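Local structure of McyG protein (Microcystis aeruginosa PCC 7806, 4R0M) at residues L56-L59 / N60-Q64; E306-V310 / K311-L315; H323-E327 / R328-P332. The protein binds phenylalanyl-adenylate in its adenylation domain and probably passes the activated acid to its carrier domain in microcystin synthesis. All blocks are in the same frame, centred on the assembly; numbering follows the deposited sequence.

Interaction 1. Residues L56-L59 / N60-Q64; sequences LVIL and NGLEQ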
ATOM      1  N   LEU A  56     -14.938  14.457  17.849  1.00 30.84           N
ATOM      2  CA  LEU A  56     -15.409  15.801  18.213  1.00 30.76           C
ATOM      3  C   LEU A  56     -14.542  16.455  19.286  1.00 31.03           C
ATOM      4  O   LEU A  56     -14.284  17.661  19.233  1.00 30.54           O
ATOM      5  CB  LEU A  56     -16.870  15.767  18.685  1.00 30.56           C
ATOM      6  CG  LEU A  56     -17.999  15.558  17.671  1.00 30.73           C
ATOM      7  CD1 LEU A  56     -19.340  15.489  18.388  1.00 30.96           C
ATOM      8  CD2 LEU A  56     -18.019  16.655  16.617  1.00 30.76           C
ATOM      9  N   VAL A  57     -14.107  15.653  20.257  1.00 31.63           N
ATOM     10  CA  VAL A  57     -13.244  16.125  21.342  1.00 32.26           C
ATOM     11  C   VAL A  57     -11.884  16.546  20.790  1.00 32.60           C
ATOM     12  O   VAL A  57     -11.385  17.624  21.119  1.00 33.29           O
ATOM     13  CB  VAL A  57     -13.069  15.055  22.449  1.00 32.80           C
ATOM     14  CG1 VAL A  57     -12.086  15.524  23.514  1.00 33.15           C
ATOM     15  CG2 VAL A  57     -14.410  14.715  23.088  1.00 32.28           C
ATOM     16  N   ILE A  58     -11.302  15.695  19.942  1.00 32.49           N
ATOM     17  CA  ILE A  58     -10.018  15.978  19.296  1.00 32.37           C
ATOM     18  C   ILE A  58     -10.137  17.201  18.387  1.00 32.99           C
ATOM     19  O   ILE A  58      -9.257  18.066  18.388  1.00 32.97           O
ATOM     20  CB  ILE A  58      -9.494  14.758  18.501  1.00 31.81           C
ATOM     21  CG1 ILE A  58      -9.194  13.596  19.452  1.00 31.11           C
ATOM     22  CG2 ILE A  58      -8.245  15.122  17.702  1.00 31.24           C
ATOM     23  CD1 ILE A  58      -9.319  12.227  18.821  1.00 30.44           C
ATOM     24  N   LEU A  59     -11.233  17.263  17.628  1.00 33.30           N
ATOM     25  CA  LEU A  59     -11.519  18.400  16.755  1.00 33.99           C
ATOM     26  C   LEU A  59     -11.548  19.725  17.519  1.00 34.89           C
ATOM     27  O   LEU A  59     -11.005  20.727  17.050  1.00 35.47           O
ATOM     28  CB  LEU A  59     -12.839  18.193  16.002  1.00 33.35           C
ATOM     29  CG  LEU A  59     -13.347  19.314  15.085  1.00 33.41           C
ATOM     30  CD1 LEU A  59     -12.293  19.758  14.074  1.00 32.92           C
ATOM     31  CD2 LEU A  59     -14.621  18.874  14.381  1.00 33.12           C
ATOM     32  N   ASN A  60     -12.184  19.721  18.689  1.00 36.06           N
ATOM     33  CA  ASN A  60     -12.222  20.896  19.552  1.00 37.46           C
ATOM     34  C   ASN A  60     -10.824  21.286  20.029  1.00 37.35           C
ATOM     35  O   ASN A  60     -10.489  22.471  20.088  1.00 37.26           O
ATOM     36  CB  ASN A  60     -13.155  20.665  20.745  1.00 38.81           C
ATOM     37  CG  ASN A  60     -13.314  21.902  21.609  1.00 40.17           C
ATOM     38  OD1 ASN A  60     -13.695  22.970  21.126  1.00 41.01           O
ATOM     39  ND2 ASN A  60     -13.020  21.762  22.896  1.00 41.26           N
ATOM     40  N   GLY A  61     -10.017  20.279  20.361  1.00 37.52           N
ATOM     41  CA  GLY A  61      -8.610  20.479  20.694  1.00 37.98           C
ATOM     42  C   GLY A  61      -7.844  21.123  19.555  1.00 38.67           C
ATOM     43  O   GLY A  61      -7.029  22.018  19.779  1.00 39.23           O
ATOM     44  N   LEU A  62      -8.111  20.667  18.332  1.00 38.82           N
ATOM     45  CA  LEU A  62      -7.494  21.243  17.138  1.00 40.40           C
ATOM     46  C   LEU A  62      -7.877  22.713  16.959  1.00 41.83           C
ATOM     47  O   LEU A  62      -7.008  23.562  16.748  1.00 42.02           O
ATOM     48  CB  LEU A  62      -7.855  20.432  15.885  1.00 39.43           C
ATOM     49  CG  LEU A  62      -7.204  19.053  15.716  1.00 39.40           C
ATOM     50  CD1 LEU A  62      -7.958  18.221  14.690  1.00 38.54           C
ATOM     51  CD2 LEU A  62      -5.735  19.174  15.335  1.00 39.20           C
ATOM     52  N   GLU A  63      -9.176  23.000  17.056  1.00 43.56           N
ATOM     53  CA  GLU A  63      -9.696  24.367  16.964  1.00 45.31           C
ATOM     54  C   GLU A  63      -9.076  25.299  18.007  1.00 45.55           C
ATOM     55  O   GLU A  63      -8.730  26.441  17.697  1.00 45.99           O
ATOM     56  CB  GLU A  63     -11.223  24.377  17.099  1.00 46.51           C
ATOM     57  CG  GLU A  63     -11.979  23.909  15.863  1.00 47.91           C
ATOM     58  CD  GLU A  63     -13.488  23.984  16.033  1.00 49.17           C
ATOM     59  OE1 GLU A  63     -14.022  23.374  16.985  1.00 49.30           O
ATOM     60  OE2 GLU A  63     -14.146  24.653  15.209  1.00 50.19           O
ATOM     61  N   GLN A  64      -8.928  24.803  19.235  1.00 46.32           N
ATOM     62  CA  GLN A  64      -8.348  25.583  20.331  1.00 46.88           C
ATOM     63  C   GLN A  64      -6.866  25.901  20.128  1.00 45.87           C
ATOM     64  O   GLN A  64      -6.354  26.865  20.700  1.00 46.53           O
ATOM     65  CB  GLN A  64      -8.561  24.879  21.673  1.00 48.86           C
ATOM     66  CG  GLN A  64      -9.947  25.086  22.268  1.00 51.23           C
ATOM     67  CD  GLN A  64     -10.123  24.405  23.617  1.00 53.57           C
ATOM     68  OE1 GLN A  64      -9.150  24.048  24.287  1.00 55.33           O
ATOM     69  NE2 GLN A  64     -11.376  24.224  24.025  1.00 54.75           N
TER

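Interaction 2. Residues E306-V310 / K311-L315; sequences EQVSV and KTIRL. With FA5 (adenosine-5'-[phenylalaninyl-phosphate]), chain C.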
ATOM      1  N   GLU A 306       1.189  -4.680  -5.310  1.00 30.68           N
ATOM      2  CA  GLU A 306       2.349  -5.002  -6.140  1.00 31.87           C
ATOM      3  C   GLU A 306       1.984  -6.124  -7.107  1.00 32.64           C
ATOM      4  O   GLU A 306       0.913  -6.731  -6.990  1.00 33.06           O
ATOM      5  CB  GLU A 306       3.552  -5.413  -5.278  1.00 31.88           C
ATOM      6  CG  GLU A 306       3.383  -6.736  -4.541  1.00 32.57           C
ATOM      7  CD  GLU A 306       4.604  -7.137  -3.731  1.00 33.60           C
ATOM      8  OE1 GLU A 306       4.523  -8.141  -2.994  1.00 34.73           O
ATOM      9  OE2 GLU A 306       5.647  -6.455  -3.821  1.00 34.31           O
ATOM     10  N   GLN A 307       2.880  -6.397  -8.053  1.00 33.28           N
ATOM     11  CA  GLN A 307       2.679  -7.452  -9.038  1.00 33.67           C
ATOM     12  C   GLN A 307       2.298  -8.768  -8.360  1.00 33.86           C
ATOM     13  O   GLN A 307       2.898  -9.155  -7.357  1.00 33.37           O
ATOM     14  CB  GLN A 307       3.935  -7.621  -9.903  1.00 33.84           C
ATOM     15  CG  GLN A 307       3.721  -8.431 -11.175  1.00 33.91           C
ATOM     16  CD  GLN A 307       2.888  -7.714 -12.221  1.00 34.25           C
ATOM     17  OE1 GLN A 307       2.958  -6.491 -12.367  1.00 34.44           O
ATOM     18  NE2 GLN A 307       2.100  -8.480 -12.967  1.00 34.08           N
ATOM     19  N   VAL A 308       1.285  -9.431  -8.912  1.00 34.96           N
ATOM     20  CA  VAL A 308       0.776 -10.689  -8.369  1.00 35.93           C
ATOM     21  C   VAL A 308       1.459 -11.867  -9.063  1.00 36.70           C
ATOM     22  O   VAL A 308       1.500 -11.934 -10.294  1.00 36.74           O
ATOM     23  CB  VAL A 308      -0.763 -10.792  -8.521  1.00 36.13           C
ATOM     24  CG1 VAL A 308      -1.297 -12.050  -7.852  1.00 35.94           C
ATOM     25  CG2 VAL A 308      -1.449  -9.558  -7.943  1.00 36.08           C
ATOM     26  N   SER A 309       1.994 -12.787  -8.264  1.00 38.09           N
ATOM     27  CA  SER A 309       2.693 -13.960  -8.787  1.00 39.40           C
ATOM     28  C   SER A 309       1.768 -15.168  -8.934  1.00 40.52           C
ATOM     29  O   SER A 309       1.165 -15.625  -7.957  1.00 41.38           O
ATOM     30  CB  SER A 309       3.892 -14.306  -7.899  1.00 39.20           C
ATOM     31  OG  SER A 309       4.443 -15.566  -8.245  1.00 39.15           O
ATOM     32  N   VAL A 310       1.675 -15.673 -10.163  1.00 41.77           N
ATOM     33  CA  VAL A 310       0.866 -16.849 -10.504  1.00 41.90           C
ATOM     34  C   VAL A 310       1.212 -18.049  -9.617  1.00 42.25           C
ATOM     35  O   VAL A 310       0.323 -18.670  -9.035  1.00 42.20           O
ATOM     36  CB  VAL A 310       1.035 -17.234 -11.998  1.00 42.84           C
ATOM     37  CG1 VAL A 310       0.226 -18.478 -12.346  1.00 43.54           C
ATOM     38  CG2 VAL A 310       0.643 -16.078 -12.907  1.00 42.34           C
ATOM     39  N   LYS A 311       2.506 -18.357  -9.513  1.00 43.15           N
ATOM     40  CA  LYS A 311       2.987 -19.510  -8.745  1.00 43.65           C
ATOM     41  C   LYS A 311       2.737 -19.382  -7.244  1.00 43.26           C
ATOM     42  O   LYS A 311       2.491 -20.379  -6.565  1.00 43.78           O
ATOM     43  CB  LYS A 311       4.479 -19.753  -8.997  1.00 44.48           C
ATOM     44  CG  LYS A 311       4.806 -20.284 -10.387  1.00 46.39           C
ATOM     45  CD  LYS A 311       6.206 -20.888 -10.453  1.00 48.02           C
ATOM     46  CE  LYS A 311       7.306 -19.830 -10.465  1.00 48.78           C
ATOM     47  NZ  LYS A 311       7.346 -19.047 -11.732  1.00 48.43           N
ATOM     48  N   THR A 312       2.811 -18.152  -6.740  1.00 43.28           N
ATOM     49  CA  THR A 312       2.600 -17.868  -5.320  1.00 42.81           C
ATOM     50  C   THR A 312       1.125 -18.022  -4.946  1.00 43.13           C
ATOM     51  O   THR A 312       0.801 -18.637  -3.928  1.00 42.28           O
ATOM     52  CB  THR A 312       3.123 -16.461  -4.947  1.00 41.96           C
ATOM     53  OG1 THR A 312       4.499 -16.348  -5.333  1.00 42.00           O
ATOM     54  CG2 THR A 312       3.005 -16.202  -3.448  1.00 41.13           C
ATOM     55  N   ILE A 313       0.241 -17.471  -5.775  1.00 44.34           N
ATOM     56  CA  ILE A 313      -1.204 -17.606  -5.579  1.00 46.25           C
ATOM     57  C   ILE A 313      -1.654 -19.066  -5.675  1.00 46.42           C
ATOM     58  O   ILE A 313      -2.431 -19.536  -4.835  1.00 47.10           O
ATOM     59  CB  ILE A 313      -2.000 -16.735  -6.577  1.00 47.04           C
ATOM     60  CG1 ILE A 313      -1.941 -15.258  -6.175  1.00 47.77           C
ATOM     61  CG2 ILE A 313      -3.450 -17.189  -6.661  1.00 48.94           C
ATOM     62  CD1 ILE A 313      -2.767 -14.897  -4.955  1.00 47.53           C
ATOM     63  N   ARG A 314      -1.156 -19.772  -6.691  1.00 46.31           N
ATOM     64  CA  ARG A 314      -1.488 -21.181  -6.914  1.00 46.86           C
ATOM     65  C   ARG A 314      -1.160 -22.033  -5.688  1.00 45.91           C
ATOM     66  O   ARG A 314      -1.963 -22.875  -5.276  1.00 46.09           O
ATOM     67  CB  ARG A 314      -0.754 -21.710  -8.152  1.00 48.97           C
ATOM     68  CG  ARG A 314      -1.098 -23.139  -8.544  1.00 51.78           C
ATOM     69  CD  ARG A 314      -0.145 -23.657  -9.610  1.00 54.88           C
ATOM     70  NE  ARG A 314      -0.204 -25.113  -9.732  1.00 57.60           N
ATOM     71  CZ  ARG A 314      -0.897 -25.771 -10.659  1.00 59.06           C
ATOM     72  NH1 ARG A 314      -1.604 -25.114 -11.572  1.00 60.30           N
ATOM     73  NH2 ARG A 314      -0.879 -27.097 -10.677  1.00 59.94           N
ATOM     74  N   LEU A 315       0.015 -21.796  -5.108  1.00 44.23           N
ATOM     75  CA  LEU A 315       0.459 -22.513  -3.919  1.00 43.27           C
ATOM     76  C   LEU A 315      -0.355 -22.116  -2.687  1.00 42.84           C
ATOM     77  O   LEU A 315      -0.617 -22.947  -1.815  1.00 42.72           O
ATOM     78  CB  LEU A 315       1.955 -22.273  -3.683  1.00 42.80           C
ATOM     79  CG  LEU A 315       2.664 -23.024  -2.551  1.00 43.32           C
ATOM     80  CD1 LEU A 315       2.643 -24.533  -2.768  1.00 43.82           C
ATOM     81  CD2 LEU A 315       4.095 -22.526  -2.399  1.00 43.61           C
TER
HETATM   82  C   FA5 C 701      -0.846   1.172  -3.567  0.60 33.90           C
HETATM   83  O   FA5 C 701       0.113   0.427  -3.407  0.60 34.65           O
HETATM   84  CA  FA5 C 701      -2.198   0.600  -3.913  1.00 34.42           C
HETATM   85  N   FA5 C 701      -1.950  -0.282  -5.028  1.00 36.01           N
HETATM   86  CB  FA5 C 701      -2.801  -0.215  -2.760  1.00 35.54           C
HETATM   87  CG  FA5 C 701      -4.106  -0.986  -2.993  1.00 35.30           C
HETATM   88  CD1 FA5 C 701      -4.622  -1.285  -4.255  1.00 35.37           C
HETATM   89  CD2 FA5 C 701      -4.824  -1.434  -1.876  1.00 35.43           C
HETATM   90  CE1 FA5 C 701      -5.820  -1.999  -4.393  1.00 35.06           C
HETATM   91  CE2 FA5 C 701      -6.018  -2.153  -2.001  1.00 34.98           C
HETATM   92  CZ  FA5 C 701      -6.521  -2.436  -3.269  1.00 35.11           C
HETATM   93  P   FA5 C 701       0.630   3.393  -4.098  1.00 31.13           P
HETATM   94  OP1 FA5 C 701       1.758   3.407  -3.100  1.00 32.33           O
HETATM   95  OP2 FA5 C 701       0.131   4.706  -4.647  1.00 31.12           O
HETATM   96  OP3 FA5 C 701      -0.634   2.613  -3.443  0.60 32.75           O
HETATM   97  O5' FA5 C 701       1.128   2.480  -5.330  1.00 31.02           O
HETATM   98  C5' FA5 C 701       0.350   2.284  -6.508  1.00 30.16           C
HETATM   99  C4' FA5 C 701       1.161   1.435  -7.475  1.00 29.90           C
HETATM  100  O4' FA5 C 701       1.377   0.109  -6.978  1.00 29.53           O
HETATM  101  C3' FA5 C 701       0.470   1.235  -8.808  1.00 29.97           C
HETATM  102  O3' FA5 C 701       0.653   2.349  -9.681  1.00 30.72           O
HETATM  103  C2' FA5 C 701       1.149  -0.011  -9.327  1.00 30.42           C
HETATM  104  O2' FA5 C 701       2.397   0.318  -9.947  1.00 30.32           O
HETATM  105  C1' FA5 C 701       1.432  -0.810  -8.073  1.00 30.19           C
HETATM  106  N9  FA5 C 701       0.388  -1.858  -7.930  1.00 31.15           N
HETATM  107  C8  FA5 C 701      -0.667  -1.807  -7.096  1.00 31.08           C
HETATM  108  N7  FA5 C 701      -1.437  -2.918  -7.196  1.00 31.43           N
HETATM  109  C5  FA5 C 701      -0.875  -3.711  -8.126  1.00 31.59           C
HETATM  110  C6  FA5 C 701      -1.170  -5.036  -8.727  1.00 31.76           C
HETATM  111  N6  FA5 C 701      -2.251  -5.754  -8.346  1.00 32.13           N
HETATM  112  N1  FA5 C 701      -0.325  -5.507  -9.675  1.00 31.88           N
HETATM  113  C2  FA5 C 701       0.756  -4.804 -10.072  1.00 31.82           C
HETATM  114  N3  FA5 C 701       1.089  -3.600  -9.566  1.00 31.55           N
HETATM  115  C4  FA5 C 701       0.326  -3.008  -8.610  1.00 31.51           C

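Interaction 3. Residues H323-E327 / R328-P332; sequences HQLQE and RAIKP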
ATOM      1  N   HIS A 323      -7.914 -25.605   4.618  1.00 45.66           N
ATOM      2  CA  HIS A 323      -8.296 -24.843   5.802  1.00 44.37           C
ATOM      3  C   HIS A 323      -9.575 -24.090   5.558  1.00 44.25           C
ATOM      4  O   HIS A 323      -9.808 -23.021   6.132  1.00 44.26           O
ATOM      5  CB  HIS A 323      -7.166 -23.906   6.212  1.00 43.34           C
ATOM      6  CG  HIS A 323      -5.921 -24.626   6.657  1.00 42.33           C
ATOM      7  ND1 HIS A 323      -5.563 -24.720   7.947  1.00 41.71           N
ATOM      8  CD2 HIS A 323      -4.957 -25.321   5.930  1.00 41.97           C
ATOM      9  CE1 HIS A 323      -4.424 -25.425   8.045  1.00 41.81           C
ATOM     10  NE2 HIS A 323      -4.055 -25.794   6.809  1.00 41.77           N
ATOM     11  N   GLN A 324     -10.404 -24.662   4.683  1.00 44.51           N
ATOM     12  CA  GLN A 324     -11.774 -24.202   4.405  1.00 44.84           C
ATOM     13  C   GLN A 324     -11.895 -22.878   3.649  1.00 45.57           C
ATOM     14  O   GLN A 324     -12.982 -22.297   3.585  1.00 45.83           O
ATOM     15  CB  GLN A 324     -12.628 -24.182   5.684  1.00 44.58           C
ATOM     16  CG  GLN A 324     -12.765 -25.531   6.373  1.00 44.80           C
ATOM     17  CD  GLN A 324     -13.788 -25.511   7.491  1.00 46.00           C
ATOM     18  OE1 GLN A 324     -14.966 -25.227   7.267  1.00 46.31           O
ATOM     19  NE2 GLN A 324     -13.343 -25.815   8.707  1.00 45.57           N
ATOM     20  N   LEU A 325     -10.793 -22.405   3.067  1.00 45.97           N
ATOM     21  CA  LEU A 325     -10.837 -21.224   2.207  1.00 46.69           C
ATOM     22  C   LEU A 325     -11.625 -21.560   0.946  1.00 47.45           C
ATOM     23  O   LEU A 325     -11.196 -22.389   0.141  1.00 47.92           O
ATOM     24  CB  LEU A 325      -9.427 -20.736   1.856  1.00 46.25           C
ATOM     25  CG  LEU A 325      -9.309 -19.441   1.042  1.00 46.15           C
ATOM     26  CD1 LEU A 325      -9.663 -18.223   1.885  1.00 46.26           C
ATOM     27  CD2 LEU A 325      -7.912 -19.296   0.456  1.00 45.66           C
ATOM     28  N   GLN A 326     -12.783 -20.921   0.795  1.00 48.38           N
ATOM     29  CA  GLN A 326     -13.712 -21.234  -0.295  1.00 48.96           C
ATOM     30  C   GLN A 326     -13.162 -20.859  -1.671  1.00 50.23           C
ATOM     31  O   GLN A 326     -12.265 -20.017  -1.787  1.00 50.73           O
ATOM     32  CB  GLN A 326     -15.082 -20.585  -0.056  1.00 47.66           C
ATOM     33  CG  GLN A 326     -15.063 -19.065   0.045  1.00 47.72           C
ATOM     34  CD  GLN A 326     -16.432 -18.479   0.339  1.00 46.56           C
ATOM     35  OE1 GLN A 326     -16.714 -18.078   1.468  1.00 45.86           O
ATOM     36  NE2 GLN A 326     -17.290 -18.433  -0.674  1.00 45.24           N
ATOM     37  N   GLU A 327     -13.703 -21.502  -2.703  1.00 51.44           N
ATOM     38  CA  GLU A 327     -13.294 -21.263  -4.085  1.00 51.71           C
ATOM     39  C   GLU A 327     -13.616 -19.839  -4.523  1.00 50.62           C
ATOM     40  O   GLU A 327     -14.686 -19.313  -4.205  1.00 51.15           O
ATOM     41  CB  GLU A 327     -13.962 -22.270  -5.025  1.00 53.66           C
ATOM     42  CG  GLU A 327     -13.444 -23.696  -4.885  1.00 55.40           C
ATOM     43  CD  GLU A 327     -14.206 -24.697  -5.740  1.00 57.65           C
ATOM     44  OE1 GLU A 327     -15.083 -24.281  -6.532  1.00 58.93           O
ATOM     45  OE2 GLU A 327     -13.926 -25.908  -5.617  1.00 58.65           O
ATOM     46  N   ARG A 328     -12.672 -19.228  -5.240  1.00 49.03           N
ATOM     47  CA  ARG A 328     -12.807 -17.866  -5.787  1.00 47.47           C
ATOM     48  C   ARG A 328     -12.779 -16.744  -4.736  1.00 44.38           C
ATOM     49  O   ARG A 328     -13.103 -15.596  -5.041  1.00 42.81           O
ATOM     50  CB  ARG A 328     -14.046 -17.744  -6.695  1.00 49.40           C
ATOM     51  CG  ARG A 328     -13.889 -18.416  -8.050  1.00 52.48           C
ATOM     52  CD  ARG A 328     -15.156 -18.307  -8.887  1.00 54.03           C
ATOM     53  NE  ARG A 328     -14.947 -18.786 -10.254  1.00 56.64           N
ATOM     54  CZ  ARG A 328     -15.085 -20.053 -10.647  1.00 58.73           C
ATOM     55  NH1 ARG A 328     -15.437 -20.997  -9.782  1.00 59.28           N
ATOM     56  NH2 ARG A 328     -14.867 -20.378 -11.916  1.00 58.41           N
ATOM     57  N   ALA A 329     -12.373 -17.079  -3.512  1.00 42.67           N
ATOM     58  CA  ALA A 329     -12.291 -16.103  -2.423  1.00 40.47           C
ATOM     59  C   ALA A 329     -11.166 -15.092  -2.634  1.00 39.26           C
ATOM     60  O   ALA A 329     -11.311 -13.917  -2.292  1.00 38.83           O
ATOM     61  CB  ALA A 329     -12.128 -16.807  -1.085  1.00 40.51           C
ATOM     62  N   ILE A 330     -10.048 -15.556  -3.190  1.00 38.05           N
ATOM     63  CA  ILE A 330      -8.900 -14.696  -3.477  1.00 36.94           C
ATOM     64  C   ILE A 330      -9.236 -13.721  -4.602  1.00 36.74           C
ATOM     65  O   ILE A 330      -9.675 -14.128  -5.681  1.00 36.74           O
ATOM     66  CB  ILE A 330      -7.642 -15.519  -3.836  1.00 36.72           C
ATOM     67  CG1 ILE A 330      -7.251 -16.420  -2.663  1.00 36.33           C
ATOM     68  CG2 ILE A 330      -6.485 -14.603  -4.221  1.00 37.24           C
ATOM     69  CD1 ILE A 330      -6.156 -17.413  -2.980  1.00 36.80           C
ATOM     70  N   LYS A 331      -9.036 -12.434  -4.329  1.00 36.07           N
ATOM     71  CA  LYS A 331      -9.348 -11.378  -5.286  1.00 36.04           C
ATOM     72  C   LYS A 331      -8.121 -10.507  -5.599  1.00 36.34           C
ATOM     73  O   LYS A 331      -7.877  -9.507  -4.921  1.00 35.91           O
ATOM     74  CB  LYS A 331     -10.508 -10.503  -4.778  1.00 35.81           C
ATOM     75  CG  LYS A 331     -11.766 -11.249  -4.337  1.00 36.23           C
ATOM     76  CD  LYS A 331     -12.483 -11.914  -5.504  1.00 36.49           C
ATOM     77  CE  LYS A 331     -13.932 -12.237  -5.178  1.00 36.67           C
ATOM     78  NZ  LYS A 331     -14.064 -13.294  -4.138  1.00 37.28           N
ATOM     79  N   PRO A 332      -7.332 -10.893  -6.621  1.00 36.16           N
ATOM     80  CA  PRO A 332      -6.312  -9.977  -7.125  1.00 35.84           C
ATOM     81  C   PRO A 332      -6.961  -8.703  -7.658  1.00 35.54           C
ATOM     82  O   PRO A 332      -7.994  -8.769  -8.322  1.00 36.43           O
ATOM     83  CB  PRO A 332      -5.644 -10.765  -8.260  1.00 36.12           C
ATOM     84  CG  PRO A 332      -6.544 -11.920  -8.538  1.00 36.71           C
ATOM     85  CD  PRO A 332      -7.238 -12.220  -7.252  1.00 36.31           C
TER

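Interaction 1. Residues L56-L59 / N60-Q64
L62 reaches back over I58, one turn earlier on helix 48-64. Its CB lies 3.4 Å from L59 O. CG then settles beside the carbonyl of I58, 3.5 Å from I58 O. This course follows from chi1 of -72°, which puts CG beside the backbone N and anti to the carbonyl carbon. At the tip, CD1 meets CG2 of I58 at 4.3 Å, a loose apolar touch between two branched side chains on the same face of the helix. The backbone below them is regular alpha helix. L62 N donates to I58 O at 2.8 Å. N60 N donates to L56 O, G61 N to V57 O and E63 N to L59 O, the last at 2.9 Å and nearly straight at 167°. E63 runs its CB and CG past L59 O, with CG 3.5 Å from that oxygen, and is exposed. The leucine and isoleucine side is covered instead. I58 packs on P85 and A89 of helix 80-93, and both I58 and L62 rest on L158 of helix 155-158. Q64 NE2 is hydrogen-bonded to P162 O. Main-chain bonds thus set the shape of the helix, I58 and L62 join it to helices 80-93 and 155-158 by apolar packing, and the carboxylate of E63 is on an exposed residue.

Interaction 2. Residues E306-V310 / K311-L315
S309 turns OG anti to its own backbone N (chi1 170°), and T312 keeps OG1 beside its backbone N (chi1 -55°). The two hydroxyls therefore meet at the N-terminus of helix 310-320, where S309 is the N-cap residue. S309 OG and T312 OG1 are hydrogen-bonded at 3.0 Å, and either could be the donor. The cap residue also serves the helix with its carbonyl. I313 N donates to S309 O at 3.0 Å in a nearly straight bond. T312 N makes a weak bond to the same oxygen. R314 N follows with a regular helical bond to V310 O. S309 is held from outside as well: its N is bonded to N275 OD1, and its OG makes a weak hydrogen bond to T454 OG1 of helix 449-457.

An apolar touch lies beside the cap. CG1 of V308 meets CG1 of I313 at 3.7 Å, and the two side chains cross obliquely. The other branch of V308 faces the adenylate, so this valine lies between the helix and the ligand. E306, Q307 and V308 belong to the pocket for adenosine-5'-[phenylalaninyl-phosphate], here at its adenine end. Q307 OE1 lies close to the plane of the base, 3.6 Å from its C2, and Q307 NE2 is hydrogen-bonded to I432 O. E306 O sits over the face of the base, 3.2 Å from C6, while V308 CG2 is 3.9 Å from the exocyclic N6.

Interaction 3. Residues H323-E327 / R328-P332
A329 and L325 make one of the apolar contacts here, with A329 CB 4.1 Å from L325 CD1. The other methyl of L325, CD2, meets CD1 of I330 at 4.3 Å. L325 has CG anti to the backbone N (chi1 -176°), and its forked tip divides between these two partners. On another side of A329, the CG of Q326 lies 3.9 Å from A329 CB.

The hydrogen bonds belong to the main chain and to one lysine. Residues Q326 to A329 form a type II beta turn, with R328 at its third position and a positive phi of 70°. The closing bond, A329 N to Q326 O, is weak at 3.4 Å. K331 folds its side chain back toward the turn. Its NZ donates to R328 O at 2.7 Å, in the carbonyl plane, and makes a weak bond to A329 O. K299 O is a further acceptor, so the buried ammonium group is probably compensated by main-chain oxygens.

Charged groups on the outer side of the turn stay apart. E327 OE1 and R328 NH1 are 4.6 Å from each other, and both residues are exposed.

The stretch joins helix 310-320, ended by a Schellman motif with Q324 as its C-prime residue, to strand 330-336. L325 packs on L320 of that helix, I330 on F316 and L317, while K331 pairs through its backbone with strand 300-303.

In the fold
The contacts follow one another along the chain, all in the AMP-binding region. Interaction 1 stands apart on helix 48-64, its centre about 45 Å from that of interaction 2 and 43 Å from that of interaction 3. Interactions 2 and 3 are neighbours, with centres about 14 Å apart. They bracket helix 310-320: residues 306-315 open it after strand 300-303, and residues 323-332 lead from it into strand 330-336. Those strands are parallel neighbours in the mixed sheet, so this is a beta-alpha-beta crossover. I313 CD1 touches I330 CG2 at 3.8 Å, packing the helix on the strand that follows it. The first residues of interaction 2 line the adenylate pocket; interaction 1 is peripheral packing.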